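Local structure of putative nucleotide sugar epimerase/ dehydratase (Bordetella bronchiseptica, 2Q1S) at residues M36-A41 with H105-H110; R136-K141 with K197-P202; G221-T226 with R366-A371. The protein binds NADH in a Rossmann fold and is probably a nucleotide sugar epimerase or dehydratase in lipopolysaccharide O-antigen biosynthesis. One frame throughout, in Å; residues are numbered along the deposited sequence.

Contact 1 of 3, residues M36-A41 with H105-H110. With NAI (1,4-dihydronicotinamide adenine dinucleotide), chain B.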
loop_
_atom_site.group_PDB
_atom_site.type_symbol
_atom_site.label_atom_id
_atom_site.label_comp_id
_atom_site.label_asym_id
_atom_site.label_seq_id
_atom_site.Cartn_x
_atom_site.Cartn_y
_atom_site.Cartn_z
ATOM N N MET A 36 17.541 13.408 11.027
ATOM C CA MET A 36 16.565 12.608 11.782
ATOM C C MET A 36 16.728 11.135 11.380
ATOM O O MET A 36 16.910 10.844 10.199
ATOM C CB MET A 36 15.159 13.124 11.511
ATOM C CG MET A 36 14.075 12.296 12.162
ATOM S SD MET A 36 12.425 12.650 11.512
ATOM C CE MET A 36 12.045 13.823 12.720
ATOM N N VAL A 37 16.709 10.243 12.372
ATOM C CA VAL A 37 16.698 8.808 12.102
ATOM C C VAL A 37 15.443 8.222 12.739
ATOM O O VAL A 37 15.357 8.050 13.935
ATOM C CB VAL A 37 17.996 8.082 12.563
ATOM C CG1 VAL A 37 17.991 6.600 12.136
ATOM C CG2 VAL A 37 19.241 8.757 11.966
ATOM N N VAL A 38 14.434 7.983 11.891
ATOM C CA VAL A 38 13.180 7.340 12.340
ATOM C C VAL A 38 13.524 5.848 12.442
ATOM O O VAL A 38 14.103 5.303 11.490
ATOM C CB VAL A 38 12.051 7.642 11.325
ATOM C CG1 VAL A 38 10.720 6.974 11.811
ATOM C CG2 VAL A 38 11.915 9.160 11.133
ATOM N N GLY A 39 13.234 5.214 13.557
ATOM C CA GLY A 39 13.679 3.846 13.772
ATOM C C GLY A 39 15.141 3.773 14.196
ATOM O O GLY A 39 15.756 2.714 14.160
ATOM N N GLY A 40 15.685 4.904 14.660
ATOM C CA GLY A 40 17.118 4.976 14.982
ATOM C C GLY A 40 17.624 4.271 16.227
ATOM O O GLY A 40 18.856 4.234 16.486
ATOM N N ALA A 41 16.716 3.730 17.052
ATOM C CA ALA A 41 17.120 2.879 18.151
ATOM C C ALA A 41 17.322 1.406 17.783
ATOM O O ALA A 41 17.757 0.606 18.639
ATOM C CB ALA A 41 16.122 3.011 19.317
ATOM N N HIS A 105 14.562 7.076 7.088
ATOM C CA HIS A 105 13.365 6.423 7.571
ATOM C C HIS A 105 13.559 4.905 7.599
ATOM O O HIS A 105 13.517 4.262 6.497
ATOM C CB HIS A 105 12.179 6.844 6.677
ATOM C CG HIS A 105 10.941 6.085 7.007
ATOM N ND1 HIS A 105 10.689 5.599 8.266
ATOM C CD2 HIS A 105 9.924 5.660 6.217
ATOM C CE1 HIS A 105 9.546 4.915 8.256
ATOM N NE2 HIS A 105 9.070 4.943 7.019
ATOM N N LEU A 106 13.940 4.417 8.787
ATOM C CA LEU A 106 14.266 2.993 9.007
ATOM C C LEU A 106 13.234 2.218 9.790
ATOM O O LEU A 106 13.435 1.046 10.086
ATOM C CB LEU A 106 15.660 2.827 9.671
ATOM C CG LEU A 106 16.755 3.702 9.066
ATOM C CD1 LEU A 106 18.027 3.453 9.916
ATOM C CD2 LEU A 106 16.990 3.422 7.625
ATOM N N ALA A 107 12.160 2.857 10.259
ATOM C CA ALA A 107 11.198 2.155 11.080
ATOM C C ALA A 107 10.528 1.025 10.246
ATOM O O ALA A 107 10.385 1.075 9.013
ATOM C CB ALA A 107 10.190 3.092 11.647
ATOM N N THR A 108 10.203 -0.028 10.998
ATOM C CA THR A 108 9.451 -1.154 10.427
ATOM C C THR A 108 8.787 -1.872 11.598
ATOM O O THR A 108 8.967 -1.553 12.771
ATOM C CB THR A 108 10.325 -2.097 9.603
ATOM O OG1 THR A 108 9.482 -2.920 8.770
ATOM C CG2 THR A 108 11.214 -3.000 10.471
ATOM N N TYR A 109 7.937 -2.821 11.194
ATOM C CA TYR A 109 7.331 -3.754 12.121
ATOM C C TYR A 109 8.046 -5.117 11.997
ATOM O O TYR A 109 7.953 -5.814 11.006
ATOM C CB TYR A 109 5.827 -3.876 11.863
ATOM C CG TYR A 109 5.145 -4.674 12.945
ATOM C CD1 TYR A 109 5.054 -4.184 14.256
ATOM C CD2 TYR A 109 4.559 -5.928 12.674
ATOM C CE1 TYR A 109 4.409 -4.901 15.264
ATOM C CE2 TYR A 109 3.912 -6.674 13.669
ATOM C CZ TYR A 109 3.805 -6.155 14.984
ATOM O OH TYR A 109 3.174 -6.852 15.972
ATOM N N HIS A 110 8.885 -5.407 12.994
ATOM C CA HIS A 110 9.864 -6.491 12.815
ATOM C C HIS A 110 9.207 -7.832 13.164
ATOM O O HIS A 110 8.834 -8.035 14.305
ATOM C CB HIS A 110 11.073 -6.261 13.735
ATOM C CG HIS A 110 12.235 -7.134 13.428
ATOM N ND1 HIS A 110 12.217 -8.501 13.621
ATOM C CD2 HIS A 110 13.463 -6.833 12.958
ATOM C CE1 HIS A 110 13.367 -9.007 13.217
ATOM N NE2 HIS A 110 14.152 -8.012 12.841
HETATM P PA NAI B . 14.678 -3.099 13.801
HETATM O O1A NAI B . 13.377 -3.709 14.184
HETATM O O2A NAI B . 15.898 -3.293 14.732
HETATM O O5B NAI B . 14.538 -1.593 13.494
HETATM C C5B NAI B . 13.300 -0.918 13.244
HETATM C C4B NAI B . 13.071 0.184 14.265
HETATM O O4B NAI B . 11.813 0.795 14.001
HETATM C C3B NAI B . 13.016 -0.385 15.707
HETATM O O3B NAI B . 13.915 0.351 16.554
HETATM C C2B NAI B . 11.581 -0.103 16.127
HETATM O O2B NAI B . 11.340 0.174 17.541
HETATM C C1B NAI B . 11.242 1.128 15.285
HETATM N N9A NAI B . 9.822 1.394 15.135
HETATM C C8A NAI B . 8.821 0.478 14.960
HETATM N N7A NAI B . 7.661 1.122 14.817
HETATM C C5A NAI B . 7.873 2.467 14.881
HETATM C C6A NAI B . 7.073 3.698 14.810
HETATM N N6A NAI B . 5.747 3.696 14.629
HETATM N N1A NAI B . 7.693 4.914 14.927
HETATM C C2A NAI B . 9.040 4.938 15.119
HETATM N N3A NAI B . 9.862 3.879 15.190
HETATM C C4A NAI B . 9.339 2.607 15.071
HETATM O O3 NAI B . 15.007 -3.774 12.390
HETATM P PN NAI B . 16.212 -3.452 11.346
HETATM O O1N NAI B . 16.716 -4.693 10.804
HETATM O O2N NAI B . 17.079 -2.416 12.016
HETATM O O5D NAI B . 15.388 -2.640 10.186
HETATM C C5D NAI B . 15.716 -1.289 9.817
HETATM C C4D NAI B . 15.100 -1.036 8.439
HETATM O O4D NAI B . 15.741 -1.861 7.496
HETATM C C3D NAI B . 13.631 -1.455 8.360
HETATM O O3D NAI B . 12.946 -0.456 7.593
HETATM C C2D NAI B . 13.664 -2.782 7.665
HETATM O O2D NAI B . 12.416 -3.049 6.970
HETATM C C1D NAI B . 14.799 -2.604 6.695
HETATM N N1N NAI B . 15.399 -3.838 6.262
HETATM C C2N NAI B . 16.199 -4.599 7.079
HETATM C C3N NAI B . 16.785 -5.774 6.618
HETATM C C7N NAI B . 17.663 -6.641 7.515
HETATM O O7N NAI B . 18.161 -7.647 7.038
HETATM N N7N NAI B . 17.858 -6.213 8.788
HETATM C C4N NAI B . 16.610 -6.174 5.265
HETATM C C5N NAI B . 15.806 -5.340 4.436
HETATM C C6N NAI B . 15.250 -4.171 4.953
#
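The H105 imidazole meets V38 obliquely, with V38 CG1 3.8 Å from H105 ND1. The two side chains pair across the parallel bridge on one face of the sheet; with CG anti to the backbone N (chi1 173°) the ring brings ND1 to that methyl. Its NE2 is hydrogen-bonded to T130, while ND1 is buried with no partner in the model. A107 CB lies on one side of the adenine, at its rim by C4A and N3A (3.6 Å from NAI C4A), with V38 CG1 beside A107 CB at 3.9 Å. The H110 ring turns an edge to the pyrophosphate, with the bridging NAI O3 in its plane.

Between these groups L106 N donates to V38 O (2.8 Å, 148° at the hydrogen), tilted 30° from the carbonyl plane. One step on, G39 CA comes within 4.0 Å of A107 N, a closeness suited to a residue with no side chain. L106 CD1 packs on V37 CG1. NAI O3D is 3.0 Å from L106 O, a weak bond for which A107 O competes. Adjacent parallel strands whose C-terminal ends and following loops hold a dinucleotide, with G40 in a probable GxGxxG turn, are the arrangement of a Rossmann fold.

Contact 2 of 3, residues R136-K141 with K197-P202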
loop_
_atom_site.group_PDB
_atom_site.type_symbol
_atom_site.label_atom_id
_atom_site.label_comp_id
_atom_site.label_asym_id
_atom_site.label_seq_id
_atom_site.Cartn_x
_atom_site.Cartn_y
_atom_site.Cartn_z
ATOM N N ARG A 136 4.148 15.045 6.372
ATOM C CA ARG A 136 4.722 16.124 7.183
ATOM C C ARG A 136 5.935 16.793 6.524
ATOM O O ARG A 136 6.064 18.039 6.616
ATOM C CB ARG A 136 5.074 15.657 8.584
ATOM C CG ARG A 136 5.580 16.805 9.505
ATOM C CD ARG A 136 4.591 17.962 9.605
ATOM N NE ARG A 136 5.145 19.053 10.427
ATOM C CZ ARG A 136 5.012 20.344 10.131
ATOM N NH1 ARG A 136 4.312 20.717 9.067
ATOM N NH2 ARG A 136 5.550 21.270 10.921
ATOM N N LEU A 137 6.805 15.987 5.907
ATOM C CA LEU A 137 8.053 16.495 5.310
ATOM C C LEU A 137 7.832 17.222 3.991
ATOM O O LEU A 137 8.743 17.914 3.523
ATOM C CB LEU A 137 9.076 15.387 5.112
ATOM C CG LEU A 137 9.594 14.585 6.301
ATOM C CD1 LEU A 137 10.502 13.513 5.775
ATOM C CD2 LEU A 137 10.319 15.502 7.324
ATOM N N LYS A 138 6.637 17.126 3.387
ATOM C CA LYS A 138 6.524 17.416 1.949
ATOM C C LYS A 138 6.789 18.840 1.544
ATOM O O LYS A 138 7.085 19.051 0.375
ATOM C CB LYS A 138 5.182 16.988 1.344
ATOM C CG LYS A 138 3.955 17.800 1.727
ATOM C CD LYS A 138 2.745 17.020 1.186
ATOM C CE LYS A 138 1.386 17.671 1.232
ATOM N NZ LYS A 138 0.328 16.649 0.733
ATOM N N HIS A 139 6.621 19.781 2.476
ATOM C CA HIS A 139 6.853 21.195 2.169
ATOM C C HIS A 139 8.118 21.724 2.853
ATOM O O HIS A 139 8.421 22.917 2.748
ATOM C CB HIS A 139 5.628 22.090 2.483
ATOM C CG HIS A 139 4.411 21.754 1.671
ATOM N ND1 HIS A 139 4.460 21.558 0.305
ATOM C CD2 HIS A 139 3.122 21.568 2.034
ATOM C CE1 HIS A 139 3.249 21.269 -0.136
ATOM N NE2 HIS A 139 2.420 21.252 0.893
ATOM N N PHE A 140 8.868 20.847 3.524
ATOM C CA PHE A 140 10.156 21.263 4.120
ATOM C C PHE A 140 11.200 21.587 3.039
ATOM O O PHE A 140 11.335 20.881 2.020
ATOM C CB PHE A 140 10.723 20.169 5.023
ATOM C CG PHE A 140 10.051 20.053 6.377
ATOM C CD1 PHE A 140 8.853 20.708 6.644
ATOM C CD2 PHE A 140 10.617 19.233 7.370
ATOM C CE1 PHE A 140 8.249 20.582 7.906
ATOM C CE2 PHE A 140 10.041 19.097 8.591
ATOM C CZ PHE A 140 8.854 19.765 8.871
ATOM N N LYS A 141 11.963 22.633 3.300
ATOM C CA LYS A 141 12.837 23.225 2.301
ATOM C C LYS A 141 14.328 22.998 2.583
ATOM O O LYS A 141 15.143 23.063 1.667
ATOM C CB LYS A 141 12.559 24.743 2.189
ATOM C CG LYS A 141 11.169 25.111 1.599
ATOM C CD LYS A 141 11.120 24.655 0.139
ATOM C CE LYS A 141 9.908 25.145 -0.627
ATOM N NZ LYS A 141 8.698 24.414 -0.250
ATOM N N LYS A 197 7.579 12.849 -7.100
ATOM C CA LYS A 197 6.999 13.362 -8.378
ATOM C C LYS A 197 6.058 14.532 -8.055
ATOM O O LYS A 197 6.060 15.570 -8.736
ATOM C CB LYS A 197 6.227 12.227 -9.076
ATOM C CG LYS A 197 5.648 12.555 -10.424
ATOM N N GLN A 198 5.240 14.363 -7.016
ATOM C CA GLN A 198 4.198 15.356 -6.741
ATOM C C GLN A 198 4.672 16.574 -5.945
ATOM O O GLN A 198 4.234 17.716 -6.200
ATOM C CB GLN A 198 3.024 14.668 -6.036
ATOM C CG GLN A 198 1.789 15.582 -5.868
ATOM C CD GLN A 198 1.058 15.891 -7.171
ATOM O OE1 GLN A 198 0.254 16.834 -7.233
ATOM N NE2 GLN A 198 1.304 15.088 -8.196
ATOM N N HIS A 199 5.608 16.355 -5.026
ATOM C CA HIS A 199 6.004 17.389 -4.066
ATOM C C HIS A 199 7.515 17.605 -3.992
ATOM O O HIS A 199 7.981 18.353 -3.123
ATOM C CB HIS A 199 5.473 17.024 -2.675
ATOM C CG HIS A 199 3.980 17.019 -2.582
ATOM N ND1 HIS A 199 3.222 18.151 -2.782
ATOM C CD2 HIS A 199 3.109 16.018 -2.326
ATOM C CE1 HIS A 199 1.941 17.845 -2.636
ATOM N NE2 HIS A 199 1.846 16.561 -2.351
ATOM N N GLN A 200 8.262 16.968 -4.893
ATOM C CA GLN A 200 9.721 17.145 -4.977
ATOM C C GLN A 200 10.406 16.697 -3.688
ATOM O O GLN A 200 11.529 17.097 -3.425
ATOM C CB GLN A 200 10.091 18.607 -5.356
ATOM C CG GLN A 200 9.652 18.932 -6.804
ATOM C CD GLN A 200 8.137 19.146 -6.907
ATOM O OE1 GLN A 200 7.543 19.897 -6.104
ATOM N NE2 GLN A 200 7.501 18.459 -7.869
ATOM N N LEU A 201 9.741 15.835 -2.914
ATOM C CA LEU A 201 10.378 15.287 -1.703
ATOM C C LEU A 201 11.590 14.465 -2.183
ATOM O O LEU A 201 11.418 13.620 -3.062
ATOM C CB LEU A 201 9.400 14.411 -0.907
ATOM C CG LEU A 201 9.945 13.974 0.460
ATOM C CD1 LEU A 201 9.949 15.095 1.534
ATOM C CD2 LEU A 201 9.069 12.842 0.948
ATOM N N PRO A 202 12.820 14.772 -1.690
ATOM C CA PRO A 202 14.024 14.186 -2.312
ATOM C C PRO A 202 14.360 12.777 -1.851
ATOM O O PRO A 202 15.350 12.553 -1.119
ATOM C CB PRO A 202 15.122 15.191 -1.948
ATOM C CG PRO A 202 14.702 15.751 -0.666
ATOM C CD PRO A 202 13.184 15.815 -0.682
HETATM O O HOH W 1 9.578 18.666 -0.990
HETATM O O HOH W 2 6.739 20.912 -1.783
#
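H199 and K138 bury the most surface, and they do so by laying an aliphatic chain across a ring. K138 CD sits over one face of the H199 imidazole, 3.7 Å from its centroid and 14° off the normal, which meets the geometry of a CH-pi contact; Q198 CG covers the opposite face, so the ring is clamped between two methylene groups. K138 reaches this place because CG lies between its backbone N and carbonyl carbon (chi1 71°) and the extended chain then crosses the face of the ring obliquely. Its NZ ends 3.4 Å from H199 NE2, but its clear polar partner is E135, with which it forms a salt bridge.

L201 is the third main contributor. Its CD1 presses on L137 CB at 3.7 Å, and both leucines continue inward onto L143 in the loop and V146 of strand 145-151. The carbonyl of L137 accepts from F140 N, closing a type I turn. Q200, with positive phi, ends the other helix.

Outside this apolar seam, two waters bridge a pair of carbonyls that cannot bond each other. Water 1 donates to K138 O at 2.9 Å and to H199 O at 2.7 Å; water 2 also donates to both carbonyls and pairs with H139 ND1. The H139 ring stands nearly perpendicular to that of H199 (87°), an oblique meeting with centroids 5.6 Å apart.

On the outer side K138 packs on P119 of the second subunit and Q198 on I116 of that subunit. Neighbouring C-terminal helix ends, closed by leucines beside strand 145-151 of the central sheet and facing a partner chain, are consistent with the helical dimer interface of extended short-chain dehydrogenases/reductases.

Contact 3 of 3, residues G221-T226 with R366-A371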
loop_
_atom_site.group_PDB
_atom_site.type_symbol
_atom_site.label_atom_id
_atom_site.label_comp_id
_atom_site.label_asym_id
_atom_site.label_seq_id
_atom_site.Cartn_x
_atom_site.Cartn_y
_atom_site.Cartn_z
ATOM N N GLY A 221 12.919 -5.330 22.316
ATOM C CA GLY A 221 11.595 -4.690 22.250
ATOM C C GLY A 221 10.474 -5.510 22.849
ATOM O O GLY A 221 10.714 -6.382 23.681
ATOM N N ARG A 222 9.246 -5.233 22.416
ATOM C CA ARG A 222 8.042 -5.870 22.963
ATOM C C ARG A 222 7.781 -7.195 22.265
ATOM O O ARG A 222 8.253 -7.380 21.138
ATOM C CB ARG A 222 6.838 -4.946 22.772
ATOM C CG ARG A 222 7.146 -3.535 23.214
ATOM C CD ARG A 222 5.952 -2.591 23.183
ATOM N NE ARG A 222 6.462 -1.297 22.746
ATOM C CZ ARG A 222 5.764 -0.367 22.106
ATOM N NH1 ARG A 222 4.469 -0.547 21.850
ATOM N NH2 ARG A 222 6.371 0.748 21.738
ATOM N N TRP A 223 7.047 -8.101 22.920
ATOM C CA TRP A 223 6.544 -9.307 22.279
ATOM C C TRP A 223 5.671 -8.935 21.065
ATOM O O TRP A 223 4.671 -8.243 21.196
ATOM C CB TRP A 223 5.685 -10.103 23.263
ATOM C CG TRP A 223 5.136 -11.338 22.687
ATOM C CD1 TRP A 223 3.818 -11.595 22.361
ATOM C CD2 TRP A 223 5.871 -12.528 22.375
ATOM N NE1 TRP A 223 3.697 -12.883 21.883
ATOM C CE2 TRP A 223 4.934 -13.488 21.903
ATOM C CE3 TRP A 223 7.221 -12.892 22.482
ATOM C CZ2 TRP A 223 5.322 -14.773 21.496
ATOM C CZ3 TRP A 223 7.607 -14.180 22.094
ATOM C CH2 TRP A 223 6.662 -15.101 21.595
ATOM N N ARG A 224 6.049 -9.396 19.883
ATOM C CA ARG A 224 5.275 -9.061 18.702
ATOM C C ARG A 224 4.501 -10.278 18.168
ATOM O O ARG A 224 4.141 -10.318 16.970
ATOM C CB ARG A 224 6.174 -8.374 17.654
ATOM C CG ARG A 224 6.664 -7.027 18.185
ATOM C CD ARG A 224 7.662 -6.327 17.298
ATOM N NE ARG A 224 8.809 -7.142 16.888
ATOM C CZ ARG A 224 9.890 -7.405 17.608
ATOM N NH1 ARG A 224 9.965 -6.999 18.870
ATOM N NH2 ARG A 224 10.872 -8.117 17.064
ATOM N N GLY A 225 4.222 -11.245 19.041
ATOM C CA GLY A 225 3.294 -12.285 18.660
ATOM C C GLY A 225 3.840 -13.691 18.517
ATOM O O GLY A 225 3.125 -14.655 18.749
ATOM N N THR A 226 5.097 -13.806 18.077
ATOM C CA THR A 226 5.667 -15.102 17.718
ATOM C C THR A 226 7.102 -15.229 18.234
ATOM O O THR A 226 7.733 -14.221 18.606
ATOM C CB THR A 226 5.669 -15.325 16.177
ATOM O OG1 THR A 226 6.824 -14.705 15.613
ATOM C CG2 THR A 226 4.389 -14.755 15.499
ATOM N N ARG A 366 15.108 -13.064 28.063
ATOM C CA ARG A 366 14.316 -13.694 29.124
ATOM C C ARG A 366 13.003 -12.975 29.415
ATOM O O ARG A 366 12.100 -13.542 30.029
ATOM C CB ARG A 366 15.156 -13.825 30.393
ATOM C CG ARG A 366 16.045 -15.066 30.402
ATOM N N LYS A 367 12.866 -11.736 28.938
ATOM C CA LYS A 367 11.630 -11.027 29.216
ATOM C C LYS A 367 10.462 -11.712 28.499
ATOM O O LYS A 367 9.309 -11.535 28.881
ATOM C CB LYS A 367 11.738 -9.537 28.886
ATOM C CG LYS A 367 11.615 -9.215 27.448
ATOM C CD LYS A 367 11.562 -7.706 27.216
ATOM C CE LYS A 367 12.638 -7.272 26.266
ATOM N NZ LYS A 367 12.465 -5.839 25.878
ATOM N N HIS A 368 10.785 -12.490 27.461
ATOM C CA HIS A 368 9.797 -13.192 26.649
ATOM C C HIS A 368 9.592 -14.670 27.004
ATOM O O HIS A 368 8.866 -15.368 26.302
ATOM C CB HIS A 368 10.151 -13.084 25.162
ATOM C CG HIS A 368 10.426 -11.685 24.705
ATOM N ND1 HIS A 368 9.444 -10.717 24.616
ATOM C CD2 HIS A 368 11.569 -11.098 24.273
ATOM C CE1 HIS A 368 9.977 -9.592 24.164
ATOM N NE2 HIS A 368 11.270 -9.793 23.972
ATOM N N ASP A 369 10.187 -15.143 28.103
ATOM C CA ASP A 369 10.079 -16.559 28.473
ATOM C C ASP A 369 8.628 -17.064 28.536
ATOM O O ASP A 369 8.300 -18.103 27.952
ATOM C CB ASP A 369 10.772 -16.818 29.809
ATOM C CG ASP A 369 12.275 -17.018 29.681
ATOM O OD1 ASP A 369 12.811 -17.129 28.555
ATOM O OD2 ASP A 369 12.924 -17.084 30.754
ATOM N N SER A 370 7.774 -16.307 29.220
ATOM C CA SER A 370 6.364 -16.655 29.401
ATOM C C SER A 370 5.578 -16.684 28.081
ATOM O O SER A 370 4.802 -17.606 27.832
ATOM C CB SER A 370 5.721 -15.683 30.394
ATOM O OG SER A 370 4.311 -15.831 30.430
ATOM N N ALA A 371 5.790 -15.669 27.244
ATOM C CA ALA A 371 5.165 -15.571 25.934
ATOM C C ALA A 371 5.607 -16.753 25.070
ATOM O O ALA A 371 4.767 -17.406 24.431
ATOM C CB ALA A 371 5.526 -14.248 25.267
#
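W223 and A371 make the tightest apolar touch: A371 CB lies over the face of the indole, 3.4 Å from the centroid of its six-membered ring and 13° off the normal, a CH-pi contact. With CG anti to the backbone N (chi1 180°) W223 sets its indole against that methyl. The other face is covered by the backbone of W223's own loop, G225 N and T226 N. H368 comes at the indole edge instead, ND1 3.8 Å from W223 CE3.

The same imidazole turns its rim to the chain, so that H368 CE1 lies 3.3 Å from G221 O, in the imidazole plane. K367 NZ donates to this carbonyl at 2.9 Å; the amine stands 39° out of the carbonyl plane, not on a lone pair. K367 CG, 3.5 Å above the centre of the H368 ring, covers one imidazole face.

Farther out, E70 forms a salt bridge with K367 NZ and accepts G221 N, holding both partners of the lysine bond. H368, at the N-cap position of helix 369-374, is hydrogen-bonded through NE2 to G219 O, which probably helps to fix the ring rotation. Because a carbonyl can only accept, NE2 carries a proton, and the E70 carboxylate would probably favour the charged amine of K367.

Contact 1 is core, every touching residue buried; contacts 2 and 3 lie farther out, centres 24 and 20 Å from the middle of the chain. They share no helix or strand: contact 1 joins strand 34-38 to the end of strand 102-105 and the loop after it, contact 2 the ends of helices 128-137 and 180-199, contact 3 a loop and the start of helix 369-374. The outer two both combine a lysine and a histidine with apolar packing, L137–L201 in contact 2 and W223–A371 in contact 3, but waters bridge the former and a direct lysine bond the latter. R224 NE probably bonds H110 O, linking contacts 1 and 3; contact 2 alone reaches the second subunit.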